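Local coordinates for protein thioesterase (Streptomyces sp. WAC02707, PDB 6VAP) that probably hydrolyses acyl thioesters as a type II thioesterase of the borrelidin biosynthetic cluster, with an alpha/beta-hydrolase fold, at residues W13-R18 and Q62-E67; H97-T102 and R179-Y184; E106-F111 and I116-L121; I196-G201 and R213-H218. One frame throughout, in Å; residues are numbered along the deposited sequence.

Contact 1: residues W13-R18 and Q62-E67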
loop_
_atom_site.group_PDB
_atom_site.type_symbol
_atom_site.label_atom_id
_atom_site.label_comp_id
_atom_site.label_asym_id
_atom_site.label_seq_id
_atom_site.Cartn_x
_atom_site.Cartn_y
_atom_site.Cartn_z
ATOM N N TRP A 13 2.608 2.738 -14.679
ATOM C CA TRP A 13 2.604 2.637 -13.222
ATOM C C TRP A 13 1.204 2.577 -12.612
ATOM O O TRP A 13 0.971 1.868 -11.628
ATOM C CB TRP A 13 3.339 3.839 -12.599
ATOM C CG TRP A 13 4.815 3.751 -12.632
ATOM C CD1 TRP A 13 5.666 4.286 -13.580
ATOM C CD2 TRP A 13 5.642 3.186 -11.620
ATOM N NE1 TRP A 13 6.975 4.014 -13.236
ATOM C CE2 TRP A 13 6.987 3.378 -12.022
ATOM C CE3 TRP A 13 5.380 2.566 -10.394
ATOM C CZ2 TRP A 13 8.055 2.918 -11.276
ATOM C CZ3 TRP A 13 6.460 2.113 -9.648
ATOM C CH2 TRP A 13 7.771 2.282 -10.103
ATOM N N ILE A 14 0.272 3.340 -13.160
ATOM C CA ILE A 14 -0.993 3.638 -12.500
ATOM C C ILE A 14 -2.113 3.058 -13.332
ATOM O O ILE A 14 -2.329 3.497 -14.465
ATOM C CB ILE A 14 -1.193 5.149 -12.301
ATOM C CG1 ILE A 14 -0.041 5.702 -11.433
ATOM C CG2 ILE A 14 -2.545 5.409 -11.658
ATOM C CD1 ILE A 14 0.035 7.195 -11.383
ATOM N N ARG A 15 -2.848 2.107 -12.764
ATOM C CA ARG A 15 -3.926 1.424 -13.469
ATOM C C ARG A 15 -5.259 1.934 -12.929
ATOM O O ARG A 15 -5.538 1.822 -11.730
ATOM C CB ARG A 15 -3.813 -0.091 -13.300
ATOM C CG ARG A 15 -2.435 -0.664 -13.649
ATOM C CD ARG A 15 -2.112 -0.428 -15.132
ATOM N NE ARG A 15 -0.678 -0.539 -15.387
ATOM C CZ ARG A 15 -0.070 -1.626 -15.847
ATOM N NH1 ARG A 15 -0.774 -2.718 -16.105
ATOM N NH2 ARG A 15 1.246 -1.610 -16.050
ATOM N N GLN A 16 -6.078 2.480 -13.812
ATOM C CA GLN A 16 -7.413 2.983 -13.494
ATOM C C GLN A 16 -8.398 1.999 -14.115
ATOM O O GLN A 16 -8.615 2.001 -15.331
ATOM C CB GLN A 16 -7.575 4.394 -14.055
ATOM C CG GLN A 16 -8.909 5.050 -13.739
ATOM C CD GLN A 16 -9.060 6.411 -14.385
ATOM O OE1 GLN A 16 -8.254 6.800 -15.215
ATOM N NE2 GLN A 16 -10.094 7.139 -14.005
ATOM N N TYR A 17 -9.001 1.163 -13.275
ATOM C CA TYR A 17 -9.822 0.074 -13.780
ATOM C C TYR A 17 -11.238 0.512 -14.122
ATOM O O TYR A 17 -11.864 -0.103 -14.988
ATOM C CB TYR A 17 -9.833 -1.052 -12.750
ATOM C CG TYR A 17 -8.492 -1.728 -12.616
ATOM C CD1 TYR A 17 -7.860 -2.309 -13.726
ATOM C CD2 TYR A 17 -7.874 -1.832 -11.374
ATOM C CE1 TYR A 17 -6.628 -2.933 -13.597
ATOM C CE2 TYR A 17 -6.641 -2.426 -11.235
ATOM C CZ TYR A 17 -6.020 -2.986 -12.343
ATOM O OH TYR A 17 -4.795 -3.597 -12.222
ATOM N N ARG A 18 -11.770 1.526 -13.452
ATOM C CA ARG A 18 -13.129 1.976 -13.678
ATOM C C ARG A 18 -13.179 3.487 -13.884
ATOM O O ARG A 18 -12.311 4.217 -13.404
ATOM C CB ARG A 18 -14.015 1.586 -12.490
ATOM C CG ARG A 18 -14.136 0.090 -12.246
ATOM C CD ARG A 18 -15.131 -0.566 -13.169
ATOM N NE ARG A 18 -15.427 -1.940 -12.766
ATOM C CZ ARG A 18 -14.758 -3.009 -13.186
ATOM N NH1 ARG A 18 -13.742 -2.877 -14.029
ATOM N NH2 ARG A 18 -15.108 -4.214 -12.764
ATOM N N GLN A 62 3.579 -9.198 -14.400
ATOM C CA GLN A 62 2.572 -9.145 -15.453
ATOM C C GLN A 62 3.118 -8.424 -16.676
ATOM O O GLN A 62 4.091 -8.877 -17.274
ATOM C CB GLN A 62 1.294 -8.486 -14.935
ATOM C CG GLN A 62 0.711 -9.192 -13.694
ATOM C CD GLN A 62 -0.530 -8.488 -13.161
ATOM O OE1 GLN A 62 -0.703 -7.292 -13.347
ATOM N NE2 GLN A 62 -1.399 -9.240 -12.492
ATOM N N ASP A 63 2.482 -7.331 -17.090
ATOM C CA ASP A 63 2.899 -6.646 -18.305
ATOM C C ASP A 63 4.243 -5.963 -18.121
ATOM O O ASP A 63 4.873 -5.612 -19.121
ATOM C CB ASP A 63 1.851 -5.613 -18.721
ATOM C CG ASP A 63 1.643 -4.549 -17.658
ATOM O OD1 ASP A 63 1.094 -4.876 -16.590
ATOM O OD2 ASP A 63 2.032 -3.399 -17.900
ATOM N N ARG A 64 4.691 -5.753 -16.874
ATOM C CA ARG A 64 6.007 -5.182 -16.593
ATOM C C ARG A 64 7.066 -6.243 -16.266
ATOM O O ARG A 64 8.106 -5.917 -15.684
ATOM C CB ARG A 64 5.897 -4.184 -15.437
ATOM C CG ARG A 64 4.827 -3.130 -15.618
ATOM C CD ARG A 64 4.979 -2.036 -14.620
ATOM N NE ARG A 64 6.105 -1.166 -14.939
ATOM C CZ ARG A 64 6.452 -0.068 -14.273
ATOM N NH1 ARG A 64 5.810 0.288 -13.173
ATOM N NH2 ARG A 64 7.510 0.636 -14.678
ATOM N N ARG A 65 6.819 -7.511 -16.606
ATOM C CA ARG A 65 7.744 -8.569 -16.205
ATOM C C ARG A 65 9.133 -8.345 -16.787
ATOM O O ARG A 65 10.135 -8.698 -16.159
ATOM C CB ARG A 65 7.198 -9.933 -16.628
ATOM C CG ARG A 65 7.374 -11.005 -15.575
ATOM C CD ARG A 65 6.709 -12.313 -15.992
ATOM N NE ARG A 65 5.549 -12.628 -15.155
ATOM C CZ ARG A 65 4.286 -12.635 -15.577
ATOM N NH1 ARG A 65 3.992 -12.344 -16.841
ATOM N NH2 ARG A 65 3.309 -12.934 -14.730
ATOM N N ALA A 66 9.219 -7.764 -17.980
ATOM C CA ALA A 66 10.527 -7.531 -18.585
ATOM C C ALA A 66 11.333 -6.504 -17.790
ATOM O O ALA A 66 12.569 -6.583 -17.748
ATOM C CB ALA A 66 10.369 -7.068 -20.035
ATOM N N GLU A 67 10.664 -5.552 -17.142
ATOM C CA GLU A 67 11.385 -4.549 -16.369
ATOM C C GLU A 67 12.020 -5.179 -15.137
ATOM O O GLU A 67 11.447 -6.064 -14.502
ATOM C CB GLU A 67 10.443 -3.413 -15.969
ATOM C CG GLU A 67 9.721 -2.794 -17.170
ATOM C CD GLU A 67 8.917 -1.561 -16.796
ATOM O OE1 GLU A 67 9.514 -0.640 -16.188
ATOM O OE2 GLU A 67 7.691 -1.525 -17.110
HETATM O O HOH W 1 9.718 2.963 -14.793
#

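Contact 2: residues H97-T102 and R179-Y184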
loop_
_atom_site.group_PDB
_atom_site.type_symbol
_atom_site.label_atom_id
_atom_site.label_comp_id
_atom_site.label_asym_id
_atom_site.label_seq_id
_atom_site.Cartn_x
_atom_site.Cartn_y
_atom_site.Cartn_z
ATOM N N HIS A 97 -1.339 -2.234 1.654
ATOM C CA HIS A 97 -1.336 -3.453 2.440
ATOM C C HIS A 97 0.090 -3.978 2.543
ATOM O O HIS A 97 0.802 -4.050 1.542
ATOM C CB HIS A 97 -2.255 -4.479 1.795
ATOM C CG HIS A 97 -2.336 -5.761 2.554
ATOM N ND1 HIS A 97 -2.822 -5.840 3.842
ATOM C CD2 HIS A 97 -1.973 -7.015 2.204
ATOM C CE1 HIS A 97 -2.771 -7.099 4.247
ATOM N NE2 HIS A 97 -2.248 -7.828 3.277
ATOM N N SER A 98 0.500 -4.328 3.760
ATOM C CA SER A 98 1.792 -4.941 4.049
ATOM C C SER A 98 2.889 -4.039 3.521
ATOM O O SER A 98 2.965 -2.876 3.907
ATOM C CB SER A 98 1.865 -6.359 3.498
ATOM O OG SER A 98 2.878 -7.106 4.159
ATOM N N MET A 99 3.735 -4.532 2.633
ATOM C CA MET A 99 4.782 -3.671 2.101
ATOM C C MET A 99 4.196 -2.408 1.467
ATOM O O MET A 99 4.767 -1.318 1.593
ATOM C CB MET A 99 5.623 -4.434 1.088
ATOM C CG MET A 99 6.793 -3.654 0.523
ATOM S SD MET A 99 6.547 -3.071 -1.173
ATOM C CE MET A 99 6.553 -4.602 -2.035
ATOM N N GLY A 100 3.050 -2.529 0.797
ATOM C CA GLY A 100 2.384 -1.358 0.258
ATOM C C GLY A 100 2.103 -0.288 1.293
ATOM O O GLY A 100 2.001 0.895 0.945
ATOM N N ALA A 101 1.917 -0.681 2.559
ATOM C CA ALA A 101 1.658 0.314 3.604
ATOM C C ALA A 101 2.885 1.192 3.848
ATOM O O ALA A 101 2.775 2.407 4.050
ATOM C CB ALA A 101 1.223 -0.389 4.906
ATOM N N THR A 102 4.067 0.595 3.841
ATOM C CA THR A 102 5.277 1.387 4.004
ATOM C C THR A 102 5.485 2.297 2.795
ATOM O O THR A 102 5.811 3.482 2.941
ATOM C CB THR A 102 6.478 0.470 4.213
ATOM O OG1 THR A 102 6.276 -0.367 5.352
ATOM C CG2 THR A 102 7.781 1.315 4.415
ATOM N N ARG A 179 12.652 -8.116 -0.587
ATOM C CA ARG A 179 13.862 -7.395 -0.238
ATOM C C ARG A 179 13.503 -5.974 0.177
ATOM O O ARG A 179 14.003 -5.461 1.182
ATOM C CB ARG A 179 14.835 -7.403 -1.427
ATOM C CG ARG A 179 16.043 -6.478 -1.270
ATOM C CD ARG A 179 17.042 -6.658 -2.406
ATOM N NE ARG A 179 17.766 -7.915 -2.297
ATOM C CZ ARG A 179 18.739 -8.137 -1.423
ATOM N NH1 ARG A 179 19.106 -7.178 -0.581
ATOM N NH2 ARG A 179 19.338 -9.322 -1.393
ATOM N N ALA A 180 12.611 -5.327 -0.582
ATOM C CA ALA A 180 12.239 -3.958 -0.278
ATOM C C ALA A 180 11.559 -3.899 1.071
ATOM O O ALA A 180 11.851 -2.994 1.860
ATOM C CB ALA A 180 11.334 -3.402 -1.376
ATOM N N ALA A 181 10.646 -4.859 1.348
ATOM C CA ALA A 181 9.939 -4.893 2.631
ATOM C C ALA A 181 10.894 -5.144 3.793
ATOM O O ALA A 181 10.725 -4.578 4.878
ATOM C CB ALA A 181 8.850 -5.979 2.620
ATOM N N GLU A 182 11.858 -6.032 3.612
ATOM C CA GLU A 182 12.692 -6.474 4.720
ATOM C C GLU A 182 13.912 -5.593 4.969
ATOM O O GLU A 182 14.400 -5.556 6.097
ATOM C CB GLU A 182 13.146 -7.918 4.479
ATOM C CG GLU A 182 12.093 -8.925 4.782
ATOM C CD GLU A 182 12.473 -10.340 4.329
ATOM O OE1 GLU A 182 12.949 -10.480 3.178
ATOM O OE2 GLU A 182 12.300 -11.308 5.127
ATOM N N THR A 183 14.411 -4.870 3.977
ATOM C CA THR A 183 15.593 -4.037 4.158
ATOM C C THR A 183 15.249 -2.561 4.334
ATOM O O THR A 183 16.154 -1.723 4.308
ATOM C CB THR A 183 16.546 -4.192 2.955
ATOM O OG1 THR A 183 15.924 -3.654 1.764
ATOM C CG2 THR A 183 16.871 -5.684 2.727
ATOM N N TYR A 184 13.968 -2.219 4.459
ATOM C CA TYR A 184 13.562 -0.838 4.687
ATOM C C TYR A 184 14.176 -0.287 5.953
ATOM O O TYR A 184 14.144 -0.942 6.990
ATOM C CB TYR A 184 12.053 -0.779 4.785
ATOM C CG TYR A 184 11.450 0.556 5.136
ATOM C CD1 TYR A 184 11.535 1.658 4.255
ATOM C CD2 TYR A 184 10.871 0.755 6.385
ATOM C CE1 TYR A 184 11.005 2.877 4.604
ATOM C CE2 TYR A 184 10.332 1.990 6.739
ATOM C CZ TYR A 184 10.355 3.020 5.841
ATOM O OH TYR A 184 9.818 4.259 6.205
#

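Contact 3: residues E106-F111 and I116-L121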
loop_
_atom_site.group_PDB
_atom_site.type_symbol
_atom_site.label_atom_id
_atom_site.label_comp_id
_atom_site.label_asym_id
_atom_site.label_seq_id
_atom_site.Cartn_x
_atom_site.Cartn_y
_atom_site.Cartn_z
ATOM N N GLU A 106 5.626 6.402 2.752
ATOM C CA GLU A 106 6.706 7.154 2.129
ATOM C C GLU A 106 6.166 8.110 1.080
ATOM O O GLU A 106 6.642 9.247 0.973
ATOM C CB GLU A 106 7.715 6.172 1.531
ATOM C CG GLU A 106 8.592 5.477 2.547
ATOM C CD GLU A 106 9.479 6.480 3.297
ATOM O OE1 GLU A 106 9.704 7.568 2.753
ATOM O OE2 GLU A 106 9.911 6.163 4.414
ATOM N N LEU A 107 5.174 7.665 0.307
ATOM C CA LEU A 107 4.522 8.547 -0.656
ATOM C C LEU A 107 3.797 9.675 0.053
ATOM O O LEU A 107 3.855 10.829 -0.381
ATOM C CB LEU A 107 3.544 7.749 -1.529
ATOM C CG LEU A 107 4.193 6.746 -2.449
ATOM C CD1 LEU A 107 3.130 5.771 -3.049
ATOM C CD2 LEU A 107 4.898 7.494 -3.584
ATOM N N ALA A 108 3.208 9.385 1.209
ATOM C CA ALA A 108 2.545 10.440 1.964
ATOM C C ALA A 108 3.535 11.508 2.404
ATOM O O ALA A 108 3.269 12.710 2.315
ATOM C CB ALA A 108 1.817 9.844 3.162
ATOM N N ARG A 109 4.686 11.079 2.899
ATOM C CA ARG A 109 5.735 12.005 3.278
ATOM C C ARG A 109 6.093 12.916 2.129
ATOM O O ARG A 109 6.272 14.119 2.330
ATOM C CB ARG A 109 6.979 11.225 3.721
ATOM C CG ARG A 109 7.015 10.776 5.139
ATOM C CD ARG A 109 8.300 9.971 5.420
ATOM N NE ARG A 109 8.886 10.304 6.713
ATOM C CZ ARG A 109 10.051 9.844 7.136
ATOM N NH1 ARG A 109 10.763 9.045 6.353
ATOM N NH2 ARG A 109 10.478 10.166 8.338
ATOM N N ARG A 110 6.175 12.363 0.911
ATOM C CA ARG A 110 6.540 13.167 -0.255
ATOM C C ARG A 110 5.415 14.106 -0.712
ATOM O O ARG A 110 5.673 15.218 -1.184
ATOM C CB ARG A 110 6.953 12.215 -1.372
ATOM C CG ARG A 110 8.291 11.566 -1.130
ATOM C CD ARG A 110 8.387 10.225 -1.830
ATOM N NE ARG A 110 9.773 9.701 -1.821
ATOM C CZ ARG A 110 10.305 9.044 -0.788
ATOM N NH1 ARG A 110 9.604 8.864 0.327
ATOM N NH2 ARG A 110 11.540 8.591 -0.856
ATOM N N PHE A 111 4.164 13.666 -0.618
ATOM C CA PHE A 111 3.051 14.545 -0.942
ATOM C C PHE A 111 3.046 15.752 -0.027
ATOM O O PHE A 111 2.927 16.885 -0.498
ATOM C CB PHE A 111 1.730 13.786 -0.851
ATOM C CG PHE A 111 1.408 12.983 -2.083
ATOM C CD1 PHE A 111 1.080 13.619 -3.281
ATOM C CD2 PHE A 111 1.380 11.612 -2.037
ATOM C CE1 PHE A 111 0.767 12.912 -4.405
ATOM C CE2 PHE A 111 1.050 10.870 -3.170
ATOM C CZ PHE A 111 0.761 11.509 -4.356
ATOM N N ILE A 116 1.021 18.998 -0.669
ATOM C CA ILE A 116 -0.192 18.315 -1.117
ATOM C C ILE A 116 -0.763 17.574 0.080
ATOM O O ILE A 116 -0.233 16.534 0.475
ATOM C CB ILE A 116 0.080 17.350 -2.286
ATOM C CG1 ILE A 116 0.754 18.122 -3.440
ATOM C CG2 ILE A 116 -1.203 16.701 -2.748
ATOM C CD1 ILE A 116 1.128 17.297 -4.658
ATOM N N SER A 117 -1.859 18.086 0.627
ATOM C CA SER A 117 -2.518 17.464 1.760
ATOM C C SER A 117 -3.201 16.163 1.337
ATOM O O SER A 117 -3.683 16.020 0.202
ATOM C CB SER A 117 -3.549 18.427 2.352
ATOM O OG SER A 117 -4.517 18.772 1.385
ATOM N N LEU A 118 -3.254 15.216 2.281
ATOM C CA LEU A 118 -3.908 13.926 2.084
ATOM C C LEU A 118 -5.138 13.789 2.976
ATOM O O LEU A 118 -5.112 14.165 4.147
ATOM C CB LEU A 118 -2.950 12.771 2.388
ATOM C CG LEU A 118 -1.626 12.764 1.623
ATOM C CD1 LEU A 118 -0.752 11.595 2.082
ATOM C CD2 LEU A 118 -1.911 12.624 0.123
ATOM N N GLU A 119 -6.221 13.248 2.422
ATOM C CA GLU A 119 -7.424 13.028 3.223
ATOM C C GLU A 119 -7.196 11.953 4.277
ATOM O O GLU A 119 -7.657 12.075 5.419
ATOM C CB GLU A 119 -8.585 12.639 2.309
ATOM C CG GLU A 119 -8.904 13.669 1.252
ATOM C CD GLU A 119 -9.152 15.056 1.836
ATOM O OE1 GLU A 119 -9.961 15.168 2.782
ATOM O OE2 GLU A 119 -8.542 16.028 1.334
ATOM N N ALA A 120 -6.536 10.870 3.897
ATOM C CA ALA A 120 -6.212 9.838 4.858
ATOM C C ALA A 120 -5.047 9.021 4.329
ATOM O O ALA A 120 -4.831 8.942 3.112
ATOM C CB ALA A 120 -7.423 8.945 5.121
ATOM N N LEU A 121 -4.294 8.419 5.265
ATOM C CA LEU A 121 -3.335 7.362 4.964
ATOM C C LEU A 121 -3.871 6.097 5.642
ATOM O O LEU A 121 -3.937 6.034 6.879
ATOM C CB LEU A 121 -1.946 7.731 5.460
ATOM C CG LEU A 121 -0.947 6.599 5.417
ATOM C CD1 LEU A 121 -0.808 6.066 3.979
ATOM C CD2 LEU A 121 0.402 7.026 5.997
#

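Contact 4: residues I196-G201 and R213-H218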
loop_
_atom_site.group_PDB
_atom_site.type_symbol
_atom_site.label_atom_id
_atom_site.label_comp_id
_atom_site.label_asym_id
_atom_site.label_seq_id
_atom_site.Cartn_x
_atom_site.Cartn_y
_atom_site.Cartn_z
ATOM N N ILE A 196 -4.342 9.034 9.960
ATOM C CA ILE A 196 -3.822 7.709 9.697
ATOM C C ILE A 196 -4.801 6.709 10.281
ATOM O O ILE A 196 -5.210 6.822 11.441
ATOM C CB ILE A 196 -2.425 7.506 10.297
ATOM C CG1 ILE A 196 -1.385 8.312 9.520
ATOM C CG2 ILE A 196 -2.038 5.969 10.204
ATOM C CD1 ILE A 196 0.041 8.167 10.013
ATOM N N HIS A 197 -5.233 5.768 9.460
ATOM C CA HIS A 197 -6.131 4.708 9.892
ATOM C C HIS A 197 -5.400 3.395 9.670
ATOM O O HIS A 197 -5.093 3.030 8.534
ATOM C CB HIS A 197 -7.473 4.718 9.148
ATOM C CG HIS A 197 -8.515 3.836 9.783
ATOM N ND1 HIS A 197 -9.868 4.061 9.651
ATOM C CD2 HIS A 197 -8.403 2.728 10.562
ATOM C CE1 HIS A 197 -10.541 3.138 10.315
ATOM N NE2 HIS A 197 -9.677 2.309 10.870
ATOM N N ALA A 198 -5.127 2.685 10.745
ATOM C CA ALA A 198 -4.386 1.445 10.675
ATOM C C ALA A 198 -5.363 0.287 10.770
ATOM O O ALA A 198 -6.361 0.351 11.498
ATOM C CB ALA A 198 -3.376 1.396 11.803
ATOM N N LEU A 199 -5.070 -0.779 10.042
ATOM C CA LEU A 199 -5.931 -1.952 9.975
ATOM C C LEU A 199 -5.061 -3.193 10.117
ATOM O O LEU A 199 -4.046 -3.322 9.422
ATOM C CB LEU A 199 -6.708 -1.996 8.661
ATOM C CG LEU A 199 -7.326 -0.674 8.222
ATOM C CD1 LEU A 199 -7.776 -0.803 6.797
ATOM C CD2 LEU A 199 -8.500 -0.256 9.102
ATOM N N THR A 200 -5.430 -4.087 11.032
ATOM C CA THR A 200 -4.568 -5.220 11.332
ATOM C C THR A 200 -5.423 -6.438 11.667
ATOM O O THR A 200 -6.583 -6.318 12.053
ATOM C CB THR A 200 -3.585 -4.848 12.468
ATOM O OG1 THR A 200 -2.559 -5.848 12.562
ATOM C CG2 THR A 200 -4.323 -4.706 13.805
ATOM N N GLY A 201 -4.843 -7.612 11.497
ATOM C CA GLY A 201 -5.468 -8.836 11.931
ATOM C C GLY A 201 -5.030 -9.199 13.336
ATOM O O GLY A 201 -3.922 -8.937 13.738
ATOM N N ARG A 213 -0.274 0.023 16.596
ATOM C CA ARG A 213 -0.637 1.253 17.288
ATOM C C ARG A 213 0.447 2.311 17.104
ATOM O O ARG A 213 0.157 3.504 17.164
ATOM C CB ARG A 213 -0.906 0.936 18.783
ATOM C CG ARG A 213 -1.203 2.143 19.656
ATOM C CD ARG A 213 -2.604 2.661 19.418
ATOM N NE ARG A 213 -3.626 1.657 19.711
ATOM C CZ ARG A 213 -4.935 1.901 19.716
ATOM N NH1 ARG A 213 -5.389 3.119 19.446
ATOM N NH2 ARG A 213 -5.791 0.923 19.991
ATOM N N ALA A 214 1.703 1.903 16.905
ATOM C CA ALA A 214 2.778 2.873 16.807
ATOM C C ALA A 214 2.612 3.756 15.581
ATOM O O ALA A 214 3.236 4.815 15.514
ATOM C CB ALA A 214 4.121 2.164 16.774
ATOM N N TRP A 215 1.746 3.390 14.628
ATOM C CA TRP A 215 1.483 4.305 13.526
ATOM C C TRP A 215 0.987 5.645 14.036
ATOM O O TRP A 215 1.175 6.656 13.364
ATOM C CB TRP A 215 0.479 3.705 12.563
ATOM C CG TRP A 215 1.046 2.750 11.557
ATOM C CD1 TRP A 215 1.018 1.347 11.638
ATOM C CD2 TRP A 215 1.651 3.049 10.301
ATOM N NE1 TRP A 215 1.566 0.786 10.508
ATOM C CE2 TRP A 215 1.987 1.801 9.686
ATOM C CE3 TRP A 215 2.016 4.233 9.662
ATOM C CZ2 TRP A 215 2.632 1.734 8.444
ATOM C CZ3 TRP A 215 2.619 4.162 8.444
ATOM C CH2 TRP A 215 2.933 2.931 7.838
ATOM N N SER A 216 0.362 5.676 15.207
ATOM C CA SER A 216 -0.103 6.934 15.776
ATOM C C SER A 216 1.029 7.929 16.001
ATOM O O SER A 216 0.770 9.134 16.116
ATOM C CB SER A 216 -0.805 6.658 17.119
ATOM O OG SER A 216 0.116 6.271 18.129
ATOM N N GLU A 217 2.265 7.452 16.107
ATOM C CA GLU A 217 3.399 8.312 16.399
ATOM C C GLU A 217 3.948 8.997 15.161
ATOM O O GLU A 217 4.924 9.748 15.277
ATOM C CB GLU A 217 4.502 7.497 17.079
ATOM C CG GLU A 217 4.136 7.002 18.482
ATOM C CD GLU A 217 5.005 5.847 18.941
ATOM O OE1 GLU A 217 6.159 5.754 18.481
ATOM O OE2 GLU A 217 4.537 5.022 19.756
ATOM N N HIS A 218 3.348 8.759 13.996
ATOM C CA HIS A 218 3.853 9.287 12.738
ATOM C C HIS A 218 2.961 10.347 12.110
ATOM O O HIS A 218 3.242 10.806 10.996
ATOM C CB HIS A 218 4.055 8.149 11.751
ATOM C CG HIS A 218 5.160 7.213 12.131
ATOM N ND1 HIS A 218 6.454 7.385 11.699
ATOM C CD2 HIS A 218 5.189 6.125 12.937
ATOM C CE1 HIS A 218 7.217 6.422 12.174
ATOM N NE2 HIS A 218 6.480 5.656 12.953
#

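Contact 1: residues W13-R18 and Q62-E67
Arg15 and Asp63 form a two-pronged salt bridge: the end of the guanidinium faces the carboxylate, with NH2 of Arg15 2.7 Å from OD2 of Asp63 and NH1 of Arg15 2.9 Å from OD1. The grip is twisted, the two planes lying 55° apart. OD2 is met on its syn lone pair, whereas OD1 is approached from above the carboxylate plane. Asp63 OD1 also bonds Gln57 NE2, and Arg15 NH2 reaches back to Val12 O, so both partners are anchored twice.

Arg64 is held by Glu67, side-on, within a type I turn: NE of Arg64 lies 2.7 Å from OE2 of Glu67 and NH2 2.8 Å from OE1. A bend at chi3 (74°) then turns the guanidinium toward Trp13. There it stands edge-on over one indole face in a cation-pi contact, CZ of Arg64 being 4.2 Å from the centroid of the five-membered ring and 9° off its normal. NH1 makes the closest approach, 3.3 Å from Trp13 CD2, and also bonds Gln57 O. A water weakly links Trp13 NE1 and Arg64 NH2.

Trp13 packs on Val56 of strand 52-56 and Leu80 of helix 73-87, so the salt bridge and the cation-pi contact join the loop after strand 52-56 to the start of the outermost strand, 14-15.

Contact 2: residues H97-T102 and R179-Y184
Thr102 and Tyr184 make a CH-pi contact: the CG2 methyl of Thr102 sits over the middle of one ring face, 3.4 Å from the centroid of the Tyr184 ring and only 9° off the normal. Thr102 CG2 is trans to its own backbone N, with chi1 -58° for OG1, and this aims the methyl at the ring while OG1 takes another direction, to Arg126 NE.

Apolar packing supplies the second touch. Met99 CG meets the Ala181 methyl at 3.7 Å, and Met99 CB adds a contact at 3.9 Å to the same CB of Ala181. The small alanine lets the backbones close to 5.3 Å between the CA atoms of Met99 and Ala181. Helix 99-113 starts here, directly after Ser98, whose surroundings fit the nucleophile elbow of alpha/beta-hydrolases; its OG bonds His232 NE2, consistent with a Ser-His-Asp triad. The C-terminal turn of helix 167-182 thus packs beside the first turn of the helix that follows the likely nucleophile.

Polar groups are satisfied around this apolar junction. Tyr184 OH bonds Glu106 OE2, and Ala181 O accepts from Arg126 NH2 and Gln132 NE2. Thr183 OG1 turns back to Arg179 O at 2.7 Å, on the face of that carbonyl opposite Thr183 N.

Contact 3: residues E106-F111 and I116-L121
With CG trans to the carbonyl carbon in both (chi1 -82° and -55°), Phe111 and Leu118 turn toward each other. The leucine branches then divide the work. CD1 presses on the Ala108 methyl, while CD2 lies 3.9 Å from Phe111 CB and 4.0 Å from Phe111 CG, the two side chains crossing at about a right angle.

Ile116 comes from the other end of the segment: its CD1 methyl reaches the edge of the Phe111 ring in plane, 3.9 Å from CD1 of the ring, and CG2 approaches that same ring atom obliquely. Carbon packing is tightest between Ala108 CB and Leu118 CD1, at 3.3 Å, closer than ordinary van der Waals contact. Leu121 CD2 lies farther off, 4.2 Å from Ala108 CB.

One hydrogen bond crosses the contact, from Ile116 N to Phe111 O at 2.9 Å, with the donor 37° above the carbonyl plane. It ties the last turn of helix 99-113 to the segment leading into strand 120-124, within the beta-alpha-beta unit begun by strand 92-97.

Leu94 touches Ala108, Leu118 and Leu121, and Phe81 meets the Phe111 ring edge-to-face. Glu106 pairs with Arg109 and Arg110, and Arg110 also with Asp74, in a salt-bridge network away from this apolar side. Side-chain contact between the segments is purely apolar, so close fit and exclusion of water would hold them, with the backbone bond from Ile116 N setting the alignment at one end.

Contact 4: residues I196-G201 and R213-H218
The indole of Trp215 is approached obliquely by two side chains of strand 196-201, by Ala198 CB, 4.4 Å from Trp215 CD1, and by Ile196 CD1. Its polar edge is used elsewhere, NE1 bonding Arg126 O. The imidazole of His218 leads away from the strand, meeting Tyr186 edge-to-face, and its NE2 is hydrogen-bonded to Ser130 OG.

Ile196 carries most of the remaining packing, its two arms splitting between neighbours. CG2 lies 4.1 Å from Trp215 CB, and CG1, trans to the carbonyl carbon (chi1 -71°), sends CD1 across to the backbone, 3.8 Å from Trp215 O and 4.2 Å from His218 C. The Ile196 and Trp215 side chains cross at about a right angle. No hydrogen bond joins the segments, so the evidence is for van der Waals contact alone. The 3-10 turn 214-217 is secured internally: Arg213 O accepts from both Ser216 N and Ser216 OG, the hydroxyl at 2.9 Å.

Strand 196-201 runs between strands 120-124 and 223-228; Trp215 touches Val123 of the former and Phe223 of the latter, and the 3-10 turn after helix 209-213 packs against this part of the sheet.

Along the chain, contact 1 closes before contact 2 opens, contact 3 falls wholly between the two segments of contact 2, and contact 4 comes last. Contacts 1, 3 and 4 all reach the seven-stranded mixed sheet: contact 1 at its outermost strand 14-15, contacts 3 and 4 on the neighbouring strands 120-124 and 196-201, where Leu121 O lies 2.9 Å from His197 N, a probable hydrogen bond. The centres of contacts 1 and 4 are about 29 Å apart. Contacts 2 and 4 touch where Ala101 O packs on Trp215 CH2. Contact 3 joins helix 99-113, which follows the probable nucleophile elbow, to the sheet, and contact 2, centred about 17 Å away, joins it to the end of helix 167-182.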